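Local coordinates for salt-tolerant glutaminase (Micrococcus luteus, PDB 3AGD), which probably hydrolyses L-glutamine to L-glutamate and ammonium, as a salt-tolerant member of the glutaminase family, at residues M112-V120 and R166-L174. Residues are numbered along the deposited sequence; the frame is centred on the assembly and turned at random.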
loop_
_atom_site.group_PDB
_atom_site.type_symbol
_atom_site.label_atom_id
_atom_site.label_comp_id
_atom_site.label_asym_id
_atom_site.label_seq_id
_atom_site.Cartn_x
_atom_site.Cartn_y
_atom_site.Cartn_z
ATOM N N MET A 112 -1.339 -0.206 19.393
ATOM C CA MET A 112 -2.775 -0.430 19.216
ATOM C C MET A 112 -3.456 -1.127 20.393
ATOM O O MET A 112 -4.667 -0.997 20.581
ATOM C CB MET A 112 -3.029 -1.233 17.937
ATOM C CG MET A 112 -2.604 -0.517 16.660
ATOM S SD MET A 112 -3.428 1.082 16.435
ATOM C CE MET A 112 -2.140 2.217 16.914
ATOM N N ILE A 113 -2.685 -1.872 21.176
ATOM C CA ILE A 113 -3.233 -2.564 22.336
ATOM C C ILE A 113 -3.099 -1.641 23.544
ATOM O O ILE A 113 -2.201 -0.794 23.596
ATOM C CB ILE A 113 -2.483 -3.887 22.626
ATOM C CG1 ILE A 113 -1.016 -3.600 22.952
ATOM C CG2 ILE A 113 -2.579 -4.813 21.420
ATOM C CD1 ILE A 113 -0.222 -4.826 23.368
ATOM N N ASN A 114 -3.991 -1.808 24.512
ATOM C CA ASN A 114 -3.994 -0.978 25.710
ATOM C C ASN A 114 -2.620 -0.789 26.339
ATOM O O ASN A 114 -2.172 0.338 26.522
ATOM C CB ASN A 114 -4.970 -1.560 26.734
ATOM C CG ASN A 114 -6.416 -1.370 26.322
ATOM O OD1 ASN A 114 -6.713 -1.169 25.140
ATOM N ND2 ASN A 114 -7.324 -1.438 27.289
ATOM N N ALA A 115 -1.951 -1.891 26.660
ATOM C CA ALA A 115 -0.626 -1.833 27.279
ATOM C C ALA A 115 0.322 -0.916 26.506
ATOM O O ALA A 115 1.058 -0.127 27.097
ATOM C CB ALA A 115 -0.037 -3.238 27.379
ATOM N N GLY A 116 0.311 -1.023 25.183
ATOM C CA GLY A 116 1.175 -0.168 24.390
ATOM C C GLY A 116 0.650 1.259 24.362
ATOM O O GLY A 116 1.423 2.216 24.259
ATOM N N ALA A 117 -0.671 1.403 24.451
ATOM C CA ALA A 117 -1.300 2.721 24.433
ATOM C C ALA A 117 -0.989 3.485 25.718
ATOM O O ALA A 117 -0.882 4.712 25.709
ATOM C CB ALA A 117 -2.814 2.577 24.249
ATOM N N LEU A 118 -0.846 2.750 26.819
ATOM C CA LEU A 118 -0.519 3.353 28.104
ATOM C C LEU A 118 0.937 3.807 28.038
ATOM O O LEU A 118 1.289 4.872 28.546
ATOM C CB LEU A 118 -0.707 2.334 29.239
ATOM C CG LEU A 118 -2.152 1.915 29.552
ATOM C CD1 LEU A 118 -2.154 0.656 30.404
ATOM C CD2 LEU A 118 -2.885 3.051 30.268
ATOM N N ALA A 119 1.777 2.997 27.401
ATOM C CA ALA A 119 3.193 3.326 27.259
ATOM C C ALA A 119 3.345 4.576 26.399
ATOM O O ALA A 119 4.212 5.410 26.654
ATOM C CB ALA A 119 3.951 2.157 26.625
ATOM N N VAL A 120 2.498 4.697 25.379
ATOM C CA VAL A 120 2.517 5.850 24.481
ATOM C C VAL A 120 2.121 7.140 25.211
ATOM O O VAL A 120 2.763 8.175 25.048
ATOM C CB VAL A 120 1.551 5.641 23.289
ATOM C CG1 VAL A 120 1.247 6.977 22.611
ATOM C CG2 VAL A 120 2.171 4.670 22.282
ATOM N N ARG A 166 -8.650 -3.490 35.015
ATOM C CA ARG A 166 -7.822 -4.155 34.016
ATOM C C ARG A 166 -6.709 -3.246 33.508
ATOM O O ARG A 166 -5.550 -3.662 33.439
ATOM C CB ARG A 166 -8.657 -4.670 32.832
ATOM C CG ARG A 166 -7.790 -5.337 31.753
ATOM C CD ARG A 166 -8.575 -6.201 30.773
ATOM N NE ARG A 166 -7.686 -6.842 29.803
ATOM C CZ ARG A 166 -7.070 -6.210 28.803
ATOM N NH1 ARG A 166 -7.247 -4.906 28.617
ATOM N NH2 ARG A 166 -6.250 -6.877 27.997
ATOM N N ASN A 167 -7.038 -2.007 33.152
ATOM C CA ASN A 167 -5.999 -1.099 32.665
ATOM C C ASN A 167 -5.004 -0.735 33.765
ATOM O O ASN A 167 -3.818 -0.512 33.491
ATOM C CB ASN A 167 -6.612 0.169 32.057
ATOM C CG ASN A 167 -7.123 -0.059 30.647
ATOM O OD1 ASN A 167 -6.510 -0.790 29.867
ATOM N ND2 ASN A 167 -8.237 0.572 30.307
ATOM N N LEU A 168 -5.490 -0.666 35.003
ATOM C CA LEU A 168 -4.629 -0.372 36.148
ATOM C C LEU A 168 -3.678 -1.563 36.315
ATOM O O LEU A 168 -2.515 -1.405 36.679
ATOM C CB LEU A 168 -5.474 -0.183 37.411
ATOM C CG LEU A 168 -6.213 1.157 37.532
ATOM C CD1 LEU A 168 -7.319 1.079 38.598
ATOM C CD2 LEU A 168 -5.207 2.237 37.869
ATOM N N SER A 169 -4.181 -2.759 36.033
ATOM C CA SER A 169 -3.362 -3.962 36.123
ATOM C C SER A 169 -2.230 -3.869 35.106
ATOM O O SER A 169 -1.068 -4.109 35.431
ATOM C CB SER A 169 -4.198 -5.201 35.826
ATOM O OG SER A 169 -3.358 -6.326 35.660
ATOM N N LEU A 170 -2.576 -3.520 33.871
ATOM C CA LEU A 170 -1.575 -3.391 32.820
ATOM C C LEU A 170 -0.560 -2.316 33.206
ATOM O O LEU A 170 0.648 -2.519 33.091
ATOM C CB LEU A 170 -2.244 -3.036 31.491
ATOM C CG LEU A 170 -3.264 -4.054 30.949
ATOM C CD1 LEU A 170 -3.857 -3.541 29.639
ATOM C CD2 LEU A 170 -2.587 -5.411 30.732
ATOM N N ALA A 171 -1.055 -1.178 33.682
ATOM C CA ALA A 171 -0.181 -0.086 34.088
ATOM C C ALA A 171 0.801 -0.527 35.173
ATOM O O ALA A 171 1.993 -0.220 35.100
ATOM C CB ALA A 171 -1.010 1.098 34.577
ATOM N N HIS A 172 0.309 -1.241 36.183
ATOM C CA HIS A 172 1.187 -1.713 37.256
ATOM C C HIS A 172 2.245 -2.669 36.722
ATOM O O HIS A 172 3.413 -2.582 37.094
ATOM C CB HIS A 172 0.379 -2.405 38.358
ATOM C CG HIS A 172 -0.187 -1.462 39.377
ATOM N ND1 HIS A 172 0.606 -0.737 40.241
ATOM C CD2 HIS A 172 -1.465 -1.128 39.673
ATOM C CE1 HIS A 172 -0.160 0.000 41.025
ATOM N NE2 HIS A 172 -1.422 -0.220 40.703
ATOM N N MET A 173 1.842 -3.581 35.846
ATOM C CA MET A 173 2.793 -4.529 35.284
ATOM C C MET A 173 3.852 -3.784 34.476
ATOM O O MET A 173 5.037 -4.104 34.542
ATOM C CB MET A 173 2.079 -5.543 34.387
ATOM C CG MET A 173 2.965 -6.715 33.962
ATOM S SD MET A 173 3.463 -7.783 35.350
ATOM C CE MET A 173 2.019 -8.830 35.491
ATOM N N LEU A 174 3.426 -2.786 33.711
ATOM C CA LEU A 174 4.370 -2.022 32.901
ATOM C C LEU A 174 5.388 -1.276 33.772
ATOM O O LEU A 174 6.560 -1.190 33.409
ATOM C CB LEU A 174 3.622 -1.045 31.985
ATOM C CG LEU A 174 2.768 -1.694 30.883
ATOM C CD1 LEU A 174 1.953 -0.629 30.167
ATOM C CD2 LEU A 174 3.659 -2.430 29.890
HETATM O O HOH W 1 -9.729 0.582 27.147
#
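Asn114 and Asn167 illustrate how two packed helices can bring a pair of polar side chains together at a site that binds L-glutamate. Their side chains cross at about a right angle, and ND2 of Asn114 donates to OD1 of Asn167 over 2.8 Å. The donor lies in the carbonyl plane of Asn167, on a lone pair, although the acceptor is tilted out of the Asn114 amide plane; the N-H...O angle is 145°. With its carboxamide beside the backbone N (chi1 -71°), Asn114 turns ND2 to this partner while OD1 accepts a hydrogen bond from Lys67 NZ, so both ends of the amide are gripped and its flip state is fixed. A water adds weak bonds to the ND2 atoms of both asparagines. Asn114 ND2 lies at the edge of the Arg166 guanidinium, in its plane, 3.7 Å from NH1, but the charge is met by a salt bridge from Arg166 NH2 to Glu94.

In this glutaminase, of the serine beta-lactamase clan, both asparagines contact L-glutamate in its complex with the enzyme; the present model has none bound here. The bond from Lys67 NZ to Asn114 OD1 joins helix 114-123 to what is probably the SxxK motif of that clan, and so to the likely catalytic centre.

Next to the polar pair the packing becomes apolar, with the helix axes inclined at 63° and 9.5 Å apart at closest approach. Leu118 is a knob in the hole formed by Asn167, Leu170, Ala171 and Leu174; its CD1 branch meets Asn167 O, Ala171 and, at 3.8 Å, Leu170 CB. Leu170 answers with its own CD1, pressed against Asn114 CB at 3.7 Å and close to the backbone of Ala115. One turn on, CD1 of Leu174 lies against helix 114-123, 3.2 Å from Ala115 O and 4.1 Å from Leu118 CB.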